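Side-chain contacts in HTH-type transcriptional repressor PhnF (PDB 3F8M), which represses the phnDCE operon, which serves phosphate uptake, when phosphate is available in the cell, acting as a DNA-binding transcription factor of the GntR family: residues E41-Q45 with F46-R50; V115-V119 with L120-V124; L135-G139 with V140-L144. All blocks are in the same frame, centred on the assembly; numbering follows the deposited sequence.

Contact 1: E41-Q45 with F46-R50; sequences EIAEQ and FEVAR
Q45 and F46, neighbours in sequence at the C-terminal end of helix 39-45, send their side chains out side by side and stack. CG of Q45 stands over the centre of the phenyl ring, 3.9 Å from the centroid of the F46 ring, in a CH-pi contact. CG of Q45 is anti to the backbone N (chi1 -172°) and the chain beyond it is extended, which carries the amide out over the same face, nearly parallel to the ring, with Q45 CD 3.5 Å from F46 CZ. At the ring edge, in plane, I42 brings up its CG2 methyl, 3.6 Å from F46 CD2.

Backbone bonds finish the helix. F46 N donates to I42 O (3.0 Å), the last i to i+4 bond, and V48 N reaches back almost straight to A43 O (3.1 Å, 170° at the hydrogen). Between them E47, with positive phi, makes a weak bond from its N to E44 O, so the helix ends in a Schellman-type pair. The reversal folds the chain back over the small side chain of A43, whose CB lies 3.1 Å from V48 O and 3.6 Å from A49 O.

A49 then takes the N-cap position of the next helix, and R50 forms a salt bridge with E39. This is the turn of the predicted helix-turn-helix motif: F46 and V48 pack on V19 of helix 15-29, while I42, A43 and V48 meet V53 of helix 50-62.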
loop_
_atom_site.group_PDB
_atom_site.type_symbol
_atom_site.label_atom_id
_atom_site.label_comp_id
_atom_site.label_asym_id
_atom_site.label_seq_id
_atom_site.Cartn_x
_atom_site.Cartn_y
_atom_site.Cartn_z
ATOM N N GLU A 41 -9.821 34.984 11.766
ATOM C CA GLU A 41 -11.092 35.540 11.307
ATOM C C GLU A 41 -12.209 34.554 11.550
ATOM O O GLU A 41 -13.290 34.909 12.068
ATOM C CB GLU A 41 -11.056 35.976 9.819
ATOM C CG GLU A 41 -12.462 36.281 9.280
ATOM C CD GLU A 41 -12.464 37.066 7.967
ATOM O OE1 GLU A 41 -11.426 37.108 7.269
ATOM O OE2 GLU A 41 -13.531 37.624 7.638
ATOM N N ILE A 42 -11.954 33.300 11.197
ATOM C CA ILE A 42 -12.942 32.257 11.412
ATOM C C ILE A 42 -13.288 32.140 12.904
ATOM O O ILE A 42 -14.462 32.067 13.296
ATOM C CB ILE A 42 -12.442 30.865 10.872
ATOM C CG1 ILE A 42 -11.972 30.974 9.412
ATOM C CG2 ILE A 42 -13.544 29.814 11.015
ATOM C CD1 ILE A 42 -11.496 29.622 8.817
ATOM N N ALA A 43 -12.256 32.109 13.737
ATOM C CA ALA A 43 -12.484 31.951 15.172
ATOM C C ALA A 43 -13.417 33.049 15.688
ATOM O O ALA A 43 -14.398 32.768 16.394
ATOM C CB ALA A 43 -11.143 31.939 15.919
ATOM N N GLU A 44 -13.137 34.288 15.295
ATOM C CA GLU A 44 -13.949 35.432 15.706
ATOM C C GLU A 44 -15.379 35.359 15.142
ATOM O O GLU A 44 -16.341 35.655 15.853
ATOM C CB GLU A 44 -13.242 36.758 15.371
ATOM C CG GLU A 44 -11.809 36.802 15.942
ATOM C CD GLU A 44 -11.255 38.217 16.196
ATOM O OE1 GLU A 44 -11.651 39.175 15.491
ATOM O OE2 GLU A 44 -10.406 38.354 17.114
ATOM N N GLN A 45 -15.504 34.898 13.894
ATOM C CA GLN A 45 -16.809 34.736 13.244
ATOM C C GLN A 45 -17.650 33.823 14.114
ATOM O O GLN A 45 -18.783 34.156 14.436
ATOM C CB GLN A 45 -16.650 34.175 11.818
ATOM C CG GLN A 45 -17.940 34.142 10.993
ATOM C CD GLN A 45 -17.734 33.699 9.527
ATOM O OE1 GLN A 45 -16.604 33.494 9.064
ATOM N NE2 GLN A 45 -18.837 33.549 8.801
ATOM N N PHE A 46 -17.063 32.714 14.574
ATOM C CA PHE A 46 -17.821 31.696 15.310
ATOM C C PHE A 46 -17.612 31.616 16.843
ATOM O O PHE A 46 -17.896 30.583 17.461
ATOM C CB PHE A 46 -17.621 30.328 14.635
ATOM C CG PHE A 46 -17.956 30.343 13.167
ATOM C CD1 PHE A 46 -19.274 30.562 12.739
ATOM C CD2 PHE A 46 -16.960 30.176 12.206
ATOM C CE1 PHE A 46 -19.598 30.613 11.365
ATOM C CE2 PHE A 46 -17.274 30.206 10.826
ATOM C CZ PHE A 46 -18.597 30.433 10.415
ATOM N N GLU A 47 -17.130 32.703 17.440
ATOM C CA GLU A 47 -16.927 32.770 18.906
ATOM C C GLU A 47 -16.269 31.510 19.478
ATOM O O GLU A 47 -16.771 30.922 20.441
ATOM C CB GLU A 47 -18.239 33.087 19.646
ATOM C CG GLU A 47 -18.852 34.412 19.238
ATOM C CD GLU A 47 -19.921 34.871 20.194
ATOM O OE1 GLU A 47 -20.355 34.055 21.054
ATOM O OE2 GLU A 47 -20.300 36.060 20.092
ATOM N N VAL A 48 -15.140 31.118 18.871
ATOM C CA VAL A 48 -14.249 30.086 19.409
ATOM C C VAL A 48 -12.782 30.548 19.373
ATOM O O VAL A 48 -12.431 31.538 18.728
ATOM C CB VAL A 48 -14.397 28.714 18.661
ATOM C CG1 VAL A 48 -15.838 28.155 18.786
ATOM C CG2 VAL A 48 -14.008 28.853 17.202
ATOM N N ALA A 49 -11.937 29.838 20.106
ATOM C CA ALA A 49 -10.516 30.094 20.148
ATOM C C ALA A 49 -9.924 29.881 18.753
ATOM O O ALA A 49 -10.443 29.068 17.978
ATOM C CB ALA A 49 -9.864 29.153 21.133
ATOM N N ARG A 50 -8.859 30.626 18.457
ATOM C CA ARG A 50 -8.025 30.395 17.266
ATOM C C ARG A 50 -7.502 28.955 17.203
ATOM O O ARG A 50 -7.415 28.365 16.112
ATOM C CB ARG A 50 -6.820 31.327 17.261
ATOM C CG ARG A 50 -7.117 32.756 16.980
ATOM C CD ARG A 50 -5.799 33.500 16.886
ATOM N NE ARG A 50 -4.943 32.959 15.816
ATOM C CZ ARG A 50 -3.674 33.314 15.612
ATOM N NH1 ARG A 50 -3.092 34.216 16.401
ATOM N NH2 ARG A 50 -2.983 32.762 14.619
#

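Contact 2: V115-V119 with L120-V124; sequences VLAGV and LGVDV
L116 and L120, one helical turn apart, form the closely packed side of this helix end. Their chains cross at a slant, and CD1 of L116 meets CD1 of L120 at 3.8 Å. With its CG anti to the backbone N (chi1 -177°), L116 sends its branch toward the C-terminal end of the helix, where L120 meets it. The backbone supports the pair, since L120 N donates to L116 O at 2.9 Å. A117 is the second close point: its CB lies 3.4 Å from V122 O and 4.0 Å from CG2 of V124, the returning chain wrapping round this one methyl. On the same inward side, L116 touches K148, and L120 and V122 touch P150, both residues of strand 140-150.

The outer side is looser. G118 and G121 are exposed and have no side chains to add. D123 points away from the helix into an exposed position. The side chain of V119 lies about 3 Å from a bound glycerol, probably from the crystallisation liquor.

Two backbone bonds link the sides and together make a Schellman motif. V122 N donates to A117 O (3.1 Å, 145° at the hydrogen) as the 6→1 bond, and G121 N to G118 O (3.5 Å) is the 5→2 bond, here weak. G121 takes the left-handed conformation (phi 61°) that the motif needs, and the apolar contact that goes with it joins A117 CB to V122 CG2 at 4.4 Å. Here the motif turns the UTRA domain chain from helix 114-120 toward strand 127-137.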
loop_
_atom_site.group_PDB
_atom_site.type_symbol
_atom_site.label_atom_id
_atom_site.label_comp_id
_atom_site.label_asym_id
_atom_site.label_seq_id
_atom_site.Cartn_x
_atom_site.Cartn_y
_atom_site.Cartn_z
ATOM N N VAL A 115 2.297 -19.673 -16.683
ATOM C CA VAL A 115 2.258 -18.954 -15.403
ATOM C C VAL A 115 0.805 -18.669 -14.934
ATOM O O VAL A 115 0.414 -18.941 -13.785
ATOM C CB VAL A 115 3.031 -17.601 -15.528
ATOM C CG1 VAL A 115 2.851 -16.767 -14.290
ATOM C CG2 VAL A 115 4.524 -17.837 -15.828
ATOM N N LEU A 116 0.020 -18.102 -15.831
ATOM C CA LEU A 116 -1.370 -17.791 -15.532
ATOM C C LEU A 116 -2.188 -19.076 -15.276
ATOM O O LEU A 116 -2.971 -19.117 -14.320
ATOM C CB LEU A 116 -2.000 -16.908 -16.626
ATOM C CG LEU A 116 -3.453 -16.502 -16.296
ATOM C CD1 LEU A 116 -3.543 -15.639 -15.011
ATOM C CD2 LEU A 116 -4.096 -15.813 -17.464
ATOM N N ALA A 117 -1.957 -20.126 -16.070
ATOM C CA ALA A 117 -2.592 -21.425 -15.731
ATOM C C ALA A 117 -2.335 -21.843 -14.295
ATOM O O ALA A 117 -3.254 -22.238 -13.605
ATOM C CB ALA A 117 -2.159 -22.508 -16.673
ATOM N N GLY A 118 -1.077 -21.757 -13.844
ATOM C CA GLY A 118 -0.707 -22.035 -12.451
ATOM C C GLY A 118 -1.412 -21.148 -11.437
ATOM O O GLY A 118 -1.851 -21.621 -10.388
ATOM N N VAL A 119 -1.524 -19.852 -11.735
ATOM C CA VAL A 119 -2.156 -18.933 -10.797
ATOM C C VAL A 119 -3.639 -19.290 -10.636
ATOM O O VAL A 119 -4.172 -19.307 -9.528
ATOM C CB VAL A 119 -2.015 -17.458 -11.262
ATOM C CG1 VAL A 119 -2.939 -16.523 -10.440
ATOM C CG2 VAL A 119 -0.559 -16.982 -11.160
ATOM N N LEU A 120 -4.299 -19.579 -11.745
ATOM C CA LEU A 120 -5.740 -19.794 -11.711
ATOM C C LEU A 120 -6.106 -21.251 -11.499
ATOM O O LEU A 120 -7.288 -21.577 -11.353
ATOM C CB LEU A 120 -6.407 -19.293 -12.998
ATOM C CG LEU A 120 -6.258 -17.811 -13.337
ATOM C CD1 LEU A 120 -6.782 -17.551 -14.736
ATOM C CD2 LEU A 120 -7.010 -17.007 -12.313
ATOM N N GLY A 121 -5.092 -22.119 -11.524
ATOM C CA GLY A 121 -5.299 -23.562 -11.393
ATOM C C GLY A 121 -6.162 -24.139 -12.501
ATOM O O GLY A 121 -7.022 -24.962 -12.221
ATOM N N VAL A 122 -5.974 -23.675 -13.739
ATOM C CA VAL A 122 -6.638 -24.210 -14.912
ATOM C C VAL A 122 -5.583 -24.840 -15.813
ATOM O O VAL A 122 -4.394 -24.773 -15.509
ATOM C CB VAL A 122 -7.409 -23.129 -15.715
ATOM C CG1 VAL A 122 -8.585 -22.583 -14.843
ATOM C CG2 VAL A 122 -6.457 -22.001 -16.230
ATOM N N ASP A 123 -6.015 -25.443 -16.899
ATOM C CA ASP A 123 -5.104 -26.025 -17.872
ATOM C C ASP A 123 -4.364 -24.924 -18.619
ATOM O O ASP A 123 -4.917 -23.872 -18.865
ATOM C CB ASP A 123 -5.877 -26.883 -18.866
ATOM C CG ASP A 123 -6.551 -28.100 -18.206
ATOM O OD1 ASP A 123 -6.265 -28.446 -17.043
ATOM O OD2 ASP A 123 -7.397 -28.695 -18.874
ATOM N N VAL A 124 -3.106 -25.186 -18.967
ATOM C CA VAL A 124 -2.409 -24.395 -19.964
ATOM C C VAL A 124 -3.243 -24.365 -21.251
ATOM O O VAL A 124 -3.727 -25.410 -21.740
ATOM C CB VAL A 124 -0.975 -24.942 -20.244
ATOM C CG1 VAL A 124 -0.244 -24.061 -21.231
ATOM C CG2 VAL A 124 -0.152 -25.125 -18.930
#

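Contact 3: L135-G139 with V140-L144; sequences LTTDG and VRVGL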
loop_
_atom_site.group_PDB
_atom_site.type_symbol
_atom_site.label_atom_id
_atom_site.label_comp_id
_atom_site.label_asym_id
_atom_site.label_seq_id
_atom_site.Cartn_x
_atom_site.Cartn_y
_atom_site.Cartn_z
ATOM N N LEU A 135 -11.456 3.331 -13.381
ATOM C CA LEU A 135 -12.203 3.780 -12.217
ATOM C C LEU A 135 -12.101 5.314 -12.176
ATOM O O LEU A 135 -11.043 5.873 -12.496
ATOM C CB LEU A 135 -11.549 3.181 -10.973
ATOM C CG LEU A 135 -11.489 1.635 -10.858
ATOM C CD1 LEU A 135 -10.968 1.110 -9.498
ATOM C CD2 LEU A 135 -12.829 0.941 -11.209
ATOM N N THR A 136 -13.187 5.969 -11.769
ATOM C CA THR A 136 -13.262 7.447 -11.811
ATOM C C THR A 136 -13.861 7.935 -10.510
ATOM O O THR A 136 -14.564 7.197 -9.813
ATOM C CB THR A 136 -14.207 7.946 -12.916
ATOM O OG1 THR A 136 -15.548 7.445 -12.651
ATOM C CG2 THR A 136 -13.756 7.431 -14.244
ATOM N N THR A 137 -13.537 9.166 -10.162
ATOM C CA THR A 137 -14.244 9.854 -9.087
ATOM C C THR A 137 -14.365 11.328 -9.445
ATOM O O THR A 137 -13.389 11.934 -9.861
ATOM C CB THR A 137 -13.529 9.698 -7.735
ATOM O OG1 THR A 137 -14.257 10.386 -6.719
ATOM C CG2 THR A 137 -12.119 10.228 -7.781
ATOM N N ASP A 138 -15.563 11.898 -9.299
ATOM C CA ASP A 138 -15.738 13.344 -9.472
ATOM C C ASP A 138 -15.201 13.847 -10.797
ATOM O O ASP A 138 -14.497 14.896 -10.864
ATOM C CB ASP A 138 -15.039 14.051 -8.320
ATOM C CG ASP A 138 -15.681 13.742 -7.004
ATOM O OD1 ASP A 138 -16.685 12.984 -7.024
ATOM O OD2 ASP A 138 -15.207 14.252 -5.956
ATOM N N GLY A 139 -15.496 13.098 -11.868
ATOM C CA GLY A 139 -15.003 13.466 -13.181
ATOM C C GLY A 139 -13.529 13.216 -13.514
ATOM O O GLY A 139 -13.069 13.618 -14.610
ATOM N N VAL A 140 -12.747 12.612 -12.614
ATOM C CA VAL A 140 -11.334 12.398 -12.929
ATOM C C VAL A 140 -10.939 10.919 -12.810
ATOM O O VAL A 140 -11.515 10.178 -12.016
ATOM C CB VAL A 140 -10.369 13.305 -12.120
ATOM C CG1 VAL A 140 -10.727 14.793 -12.338
ATOM C CG2 VAL A 140 -10.367 12.920 -10.657
ATOM N N ARG A 141 -9.930 10.528 -13.595
ATOM C CA ARG A 141 -9.515 9.131 -13.649
ATOM C C ARG A 141 -8.687 8.791 -12.414
ATOM O O ARG A 141 -7.797 9.572 -12.015
ATOM C CB ARG A 141 -8.749 8.861 -14.947
ATOM C CG ARG A 141 -9.483 9.316 -16.220
ATOM C CD ARG A 141 -10.843 8.609 -16.347
ATOM N NE ARG A 141 -11.518 8.903 -17.611
ATOM C CZ ARG A 141 -12.764 9.364 -17.728
ATOM N NH1 ARG A 141 -13.523 9.585 -16.652
ATOM N NH2 ARG A 141 -13.261 9.595 -18.936
ATOM N N VAL A 142 -8.982 7.618 -11.820
ATOM C CA VAL A 142 -8.331 7.139 -10.601
ATOM C C VAL A 142 -7.431 5.936 -10.871
ATOM O O VAL A 142 -6.298 5.866 -10.368
ATOM C CB VAL A 142 -9.357 6.803 -9.513
ATOM C CG1 VAL A 142 -8.743 6.059 -8.341
ATOM C CG2 VAL A 142 -10.044 8.102 -9.057
ATOM N N GLY A 143 -7.880 5.017 -11.709
ATOM C CA GLY A 143 -7.102 3.772 -11.817
ATOM C C GLY A 143 -7.575 2.893 -12.955
ATOM O O GLY A 143 -8.630 3.110 -13.505
ATOM N N LEU A 144 -6.714 1.953 -13.320
ATOM C CA LEU A 144 -6.988 1.005 -14.412
ATOM C C LEU A 144 -6.928 -0.393 -13.798
ATOM O O LEU A 144 -5.907 -0.793 -13.163
ATOM C CB LEU A 144 -5.924 1.196 -15.506
ATOM C CG LEU A 144 -5.900 0.124 -16.614
ATOM C CD1 LEU A 144 -7.085 0.361 -17.547
ATOM C CD2 LEU A 144 -4.621 0.115 -17.422
#
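A two-residue beta hairpin with a type I' turn joins strands 127-137 and 140-150 of the UTRA domain sheet, and T137 and V140 close it. T137 N donates to V140 O, and V140 N returns to T137 O, both at 2.9 Å. D138 and G139 between them both have positive phi, as a type I' turn needs.

Farther along, a classic beta bulge places V142 and G143 both opposite L135. The carbonyl O of L135 takes V142 N at 2.8 Å and, weakly, G143 N, while L135 N donates to G143 O (2.8 Å). At the bulge the CB of V142 points toward the partner strand, and its CG2 lies against CG2 of T137. On the other face, in one of two conformers, a bend at chi2 (-59°) lays R141 alongside T136, so this contact is doubtful.

The backbone of D138 is hydrogen-bonded to that of S99, just before strand 100-111. The hydrogen bonds between 135-139 and 140-144 all join backbone atoms, which implies that main-chain chemistry, including the two partners of L135 O, defines the register and the bulge.

From the N terminus the chain first meets contact 1, which closes the short turn between helices 39-45 and 50-62 of the DNA-binding part. Contact 2 follows, closing off the end of helix 114-120 and starting the chain toward strand 127-137, and that strand runs on to contact 3, where the hairpin with strand 140-150 is closed. The three lie in series, none nested or crossed. Contacts 1 and 2 fall on opposite sides of the chain's centre, their centres about 63 Å apart, and contact 3 lies nearer the middle. Strand 140-150 joins the latter two: it starts at the hairpin and ends against the helix of contact 2.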